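Local coordinates for uncharacterized conserved protein YiiM (Geobacillus stearothermophilus, PDB 5YHH) that probably binds a molybdenum cofactor through its MOSC domain and is linked to resistance against hydroxylaminopurine, at residues P6-K18 with A86-L98. Numbering follows the deposited sequence.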
# COMPACT_ATOMS: atom_id res chain seq x y z
N PRO A 6 19.05 -3.12 1.76
CA PRO A 6 18.50 -2.70 0.47
C PRO A 6 16.97 -2.70 0.51
O PRO A 6 16.31 -3.16 -0.43
CB PRO A 6 18.98 -3.80 -0.45
CG PRO A 6 18.81 -5.05 0.43
CD PRO A 6 19.00 -4.59 1.89
N MET A 7 16.44 -2.25 1.65
CA MET A 7 15.04 -1.96 1.83
C MET A 7 14.97 -0.44 1.99
O MET A 7 15.51 0.10 2.99
CB MET A 7 14.52 -2.65 3.08
CG MET A 7 14.39 -4.17 2.95
SD MET A 7 14.35 -5.02 4.57
CE MET A 7 13.65 -3.79 5.68
N GLN A 8 14.34 0.24 1.03
CA GLN A 8 14.26 1.68 1.06
C GLN A 8 13.07 2.26 0.34
O GLN A 8 12.40 1.56 -0.40
CB GLN A 8 15.54 2.29 0.49
CG GLN A 8 15.84 1.87 -0.89
CD GLN A 8 17.06 2.54 -1.45
OE1 GLN A 8 16.97 3.64 -2.01
NE2 GLN A 8 18.21 1.88 -1.34
N ILE A 9 12.85 3.55 0.56
CA ILE A 9 11.93 4.37 -0.23
C ILE A 9 12.75 4.93 -1.37
O ILE A 9 13.52 5.87 -1.18
CB ILE A 9 11.31 5.55 0.63
CG1 ILE A 9 10.64 5.00 1.88
CG2 ILE A 9 10.31 6.37 -0.19
CD1 ILE A 9 10.28 6.08 3.01
N VAL A 10 12.63 4.38 -2.58
CA VAL A 10 13.46 4.90 -3.67
C VAL A 10 12.90 6.19 -4.21
O VAL A 10 13.65 7.03 -4.68
CB VAL A 10 13.77 3.92 -4.84
CG1 VAL A 10 14.92 2.99 -4.48
CG2 VAL A 10 12.52 3.20 -5.36
N SER A 11 11.59 6.41 -4.04
CA SER A 11 10.99 7.64 -4.50
C SER A 11 9.84 8.03 -3.64
O SER A 11 9.06 7.19 -3.20
CB SER A 11 10.54 7.53 -5.97
OG SER A 11 10.15 8.80 -6.47
N ILE A 12 9.77 9.32 -3.34
CA ILE A 12 8.64 9.90 -2.65
C ILE A 12 7.96 10.71 -3.73
O ILE A 12 8.59 11.55 -4.36
CB ILE A 12 9.04 10.84 -1.50
CG1 ILE A 12 9.89 10.12 -0.43
CG2 ILE A 12 7.82 11.48 -0.87
CD1 ILE A 12 10.61 11.17 0.54
N ASN A 13 6.67 10.46 -3.91
CA ASN A 13 5.90 11.06 -4.97
C ASN A 13 4.79 11.91 -4.39
O ASN A 13 4.09 11.45 -3.51
CB ASN A 13 5.34 9.95 -5.85
CG ASN A 13 6.41 8.90 -6.21
OD1 ASN A 13 7.47 9.26 -6.70
ND2 ASN A 13 6.14 7.63 -5.93
N VAL A 14 4.60 13.11 -4.91
CA VAL A 14 3.60 14.02 -4.38
C VAL A 14 2.60 14.46 -5.45
O VAL A 14 2.97 14.77 -6.59
CB VAL A 14 4.28 15.25 -3.72
CG1 VAL A 14 3.23 16.34 -3.39
CG2 VAL A 14 5.02 14.81 -2.47
N GLY A 15 1.31 14.44 -5.09
CA GLY A 15 0.25 14.85 -6.00
C GLY A 15 -0.37 16.19 -5.65
O GLY A 15 -0.04 16.79 -4.62
N LYS A 16 -1.26 16.67 -6.52
CA LYS A 16 -2.01 17.92 -6.29
C LYS A 16 -3.38 17.63 -5.67
O LYS A 16 -4.07 16.73 -6.14
CB LYS A 16 -2.21 18.69 -7.59
CG LYS A 16 -0.92 19.01 -8.33
CD LYS A 16 -1.06 20.23 -9.27
CE LYS A 16 0.22 20.43 -10.09
NZ LYS A 16 0.46 19.26 -11.01
N PRO A 17 -3.76 18.37 -4.62
CA PRO A 17 -5.14 18.33 -4.11
C PRO A 17 -6.23 18.80 -5.11
O PRO A 17 -5.97 19.68 -5.95
CB PRO A 17 -5.10 19.26 -2.90
CG PRO A 17 -3.73 19.14 -2.38
CD PRO A 17 -2.84 18.91 -3.59
N LYS A 18 -7.42 18.21 -5.00
CA LYS A 18 -8.63 18.69 -5.72
C LYS A 18 -9.90 18.56 -4.86
O LYS A 18 -9.99 17.68 -4.00
CB LYS A 18 -8.81 17.98 -7.07
CG LYS A 18 -8.78 16.43 -7.06
CD LYS A 18 -8.99 15.81 -8.50
CE LYS A 18 -10.46 15.39 -8.84
NZ LYS A 18 -11.32 16.40 -9.55
N ALA A 86 8.50 5.42 -11.09
CA ALA A 86 8.01 5.84 -9.81
C ALA A 86 6.79 6.75 -9.95
O ALA A 86 6.78 7.70 -10.72
CB ALA A 86 9.19 6.52 -9.00
N GLY A 87 5.74 6.43 -9.21
CA GLY A 87 4.50 7.21 -9.24
C GLY A 87 3.42 6.57 -10.13
O GLY A 87 2.25 6.95 -10.11
N ALA A 88 3.82 5.56 -10.88
CA ALA A 88 2.94 4.95 -11.87
C ALA A 88 1.68 4.35 -11.23
O ALA A 88 0.62 4.29 -11.88
CB ALA A 88 3.75 3.90 -12.68
N PHE A 89 1.76 3.88 -9.98
CA PHE A 89 0.57 3.32 -9.29
C PHE A 89 -0.09 4.26 -8.31
O PHE A 89 -0.96 3.86 -7.50
CB PHE A 89 0.87 1.94 -8.68
CG PHE A 89 0.93 0.86 -9.75
CD1 PHE A 89 1.79 0.98 -10.81
CD2 PHE A 89 0.07 -0.22 -9.73
CE1 PHE A 89 1.78 0.02 -11.84
CE2 PHE A 89 0.09 -1.17 -10.75
CZ PHE A 89 0.93 -1.04 -11.79
N GLY A 90 0.24 5.54 -8.45
CA GLY A 90 -0.29 6.58 -7.60
C GLY A 90 0.27 6.49 -6.21
O GLY A 90 -0.28 7.07 -5.30
N GLU A 91 1.40 5.79 -6.02
CA GLU A 91 1.91 5.56 -4.67
C GLU A 91 2.63 6.79 -4.09
O GLU A 91 3.30 7.51 -4.82
CB GLU A 91 2.81 4.30 -4.63
CG GLU A 91 4.19 4.41 -5.33
CD GLU A 91 4.21 4.38 -6.81
OE1 GLU A 91 3.12 4.37 -7.47
OE2 GLU A 91 5.36 4.31 -7.35
N ASN A 92 2.46 7.06 -2.80
CA ASN A 92 3.30 8.06 -2.11
C ASN A 92 4.75 7.64 -2.07
O ASN A 92 5.67 8.47 -2.28
CB ASN A 92 2.81 8.28 -0.67
CG ASN A 92 1.37 8.67 -0.59
OD1 ASN A 92 0.46 7.82 -0.44
ND2 ASN A 92 1.12 9.96 -0.74
N TRP A 93 4.97 6.35 -1.80
CA TRP A 93 6.30 5.79 -1.59
C TRP A 93 6.50 4.62 -2.56
O TRP A 93 5.77 3.63 -2.51
CB TRP A 93 6.42 5.23 -0.17
CG TRP A 93 6.49 6.21 0.95
CD1 TRP A 93 6.30 7.57 0.90
CD2 TRP A 93 6.68 5.89 2.33
NE1 TRP A 93 6.39 8.11 2.18
CE2 TRP A 93 6.64 7.09 3.06
CE3 TRP A 93 6.91 4.69 3.01
CZ2 TRP A 93 6.80 7.12 4.46
CZ3 TRP A 93 7.08 4.71 4.36
CH2 TRP A 93 7.03 5.93 5.08
N THR A 94 7.47 4.78 -3.46
CA THR A 94 7.94 3.71 -4.29
C THR A 94 9.02 3.00 -3.52
O THR A 94 10.02 3.60 -3.11
CB THR A 94 8.52 4.24 -5.60
OG1 THR A 94 7.56 5.08 -6.22
CG2 THR A 94 8.88 3.06 -6.51
N LEU A 95 8.84 1.71 -3.31
CA LEU A 95 9.72 0.96 -2.45
C LEU A 95 10.69 0.11 -3.22
O LEU A 95 10.48 -0.21 -4.40
CB LEU A 95 8.89 0.08 -1.53
CG LEU A 95 7.91 0.73 -0.55
CD1 LEU A 95 7.39 -0.32 0.47
CD2 LEU A 95 8.52 1.93 0.15
N LEU A 96 11.78 -0.22 -2.56
CA LEU A 96 12.72 -1.25 -3.03
C LEU A 96 12.99 -2.23 -1.88
O LEU A 96 13.16 -1.82 -0.73
CB LEU A 96 14.01 -0.59 -3.52
CG LEU A 96 15.06 -1.52 -4.09
CD1 LEU A 96 14.61 -2.04 -5.50
CD2 LEU A 96 16.41 -0.76 -4.17
N GLY A 97 13.02 -3.53 -2.20
CA GLY A 97 13.31 -4.57 -1.22
C GLY A 97 12.17 -5.05 -0.33
O GLY A 97 12.40 -5.82 0.60
N LEU A 98 10.95 -4.58 -0.57
CA LEU A 98 9.79 -4.97 0.24
C LEU A 98 8.62 -5.28 -0.68
O LEU A 98 8.00 -4.35 -1.23
CB LEU A 98 9.40 -3.86 1.22
CG LEU A 98 10.40 -3.56 2.37
CD1 LEU A 98 10.38 -2.11 2.77
CD2 LEU A 98 10.13 -4.43 3.60
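Asn13 ND2 is gripped by two acceptors of 86-98, Thr94 OG1 at 2.9 Å and the backbone Glu91 O at 3.1 Å. Both lie in the plane of the Asn13 amide, as expected if each N-H is spent on one of them, although ND2 stands above the carbonyl plane of Glu91. The same amide is fixed at its other end, where Ser11 OG donates to Asn13 OD1 over 2.7 Å, so its orientation is set from both sides. Thr94 OG1 relays the hydrogen bonding: it accepts from Asn13 ND2 and donates to Glu91 OE2 at 2.6 Å. That carboxylate oxygen also accepts from Gly87 N, and Glu91 OE1 receives Phe89 N on its syn lone pair, so the buried carboxylate ties the type I turn Gly87-Gly90 to the strand.

Backbone pairing is antiparallel, with a 140° angle between the short strand axes. Val10 N, at 2.8 Å but with a bent N-H, and Ser11 N, weakly at 3.4 Å, both bond to Thr94 O, and the register slips by one residue there.

On the face carrying Ile9, Ile12, Trp93 and Leu95, CD1 of Ile9 sits over the six-membered ring of Trp93, 3.5 Å from its centroid and 6° off the normal, a CH-pi contact. The Ile9 CG1 branch, turned away from the backbone C=O (chi1 -55°) and extended beyond, delivers that methyl to the ring. Phe151 also meets this indole.

Strand 8-19 lies between 27-35 and 93-96 in the mixed sheet of the MOSC-containing protein, its pairing with 93-96 interrupted by a classic beta bulge.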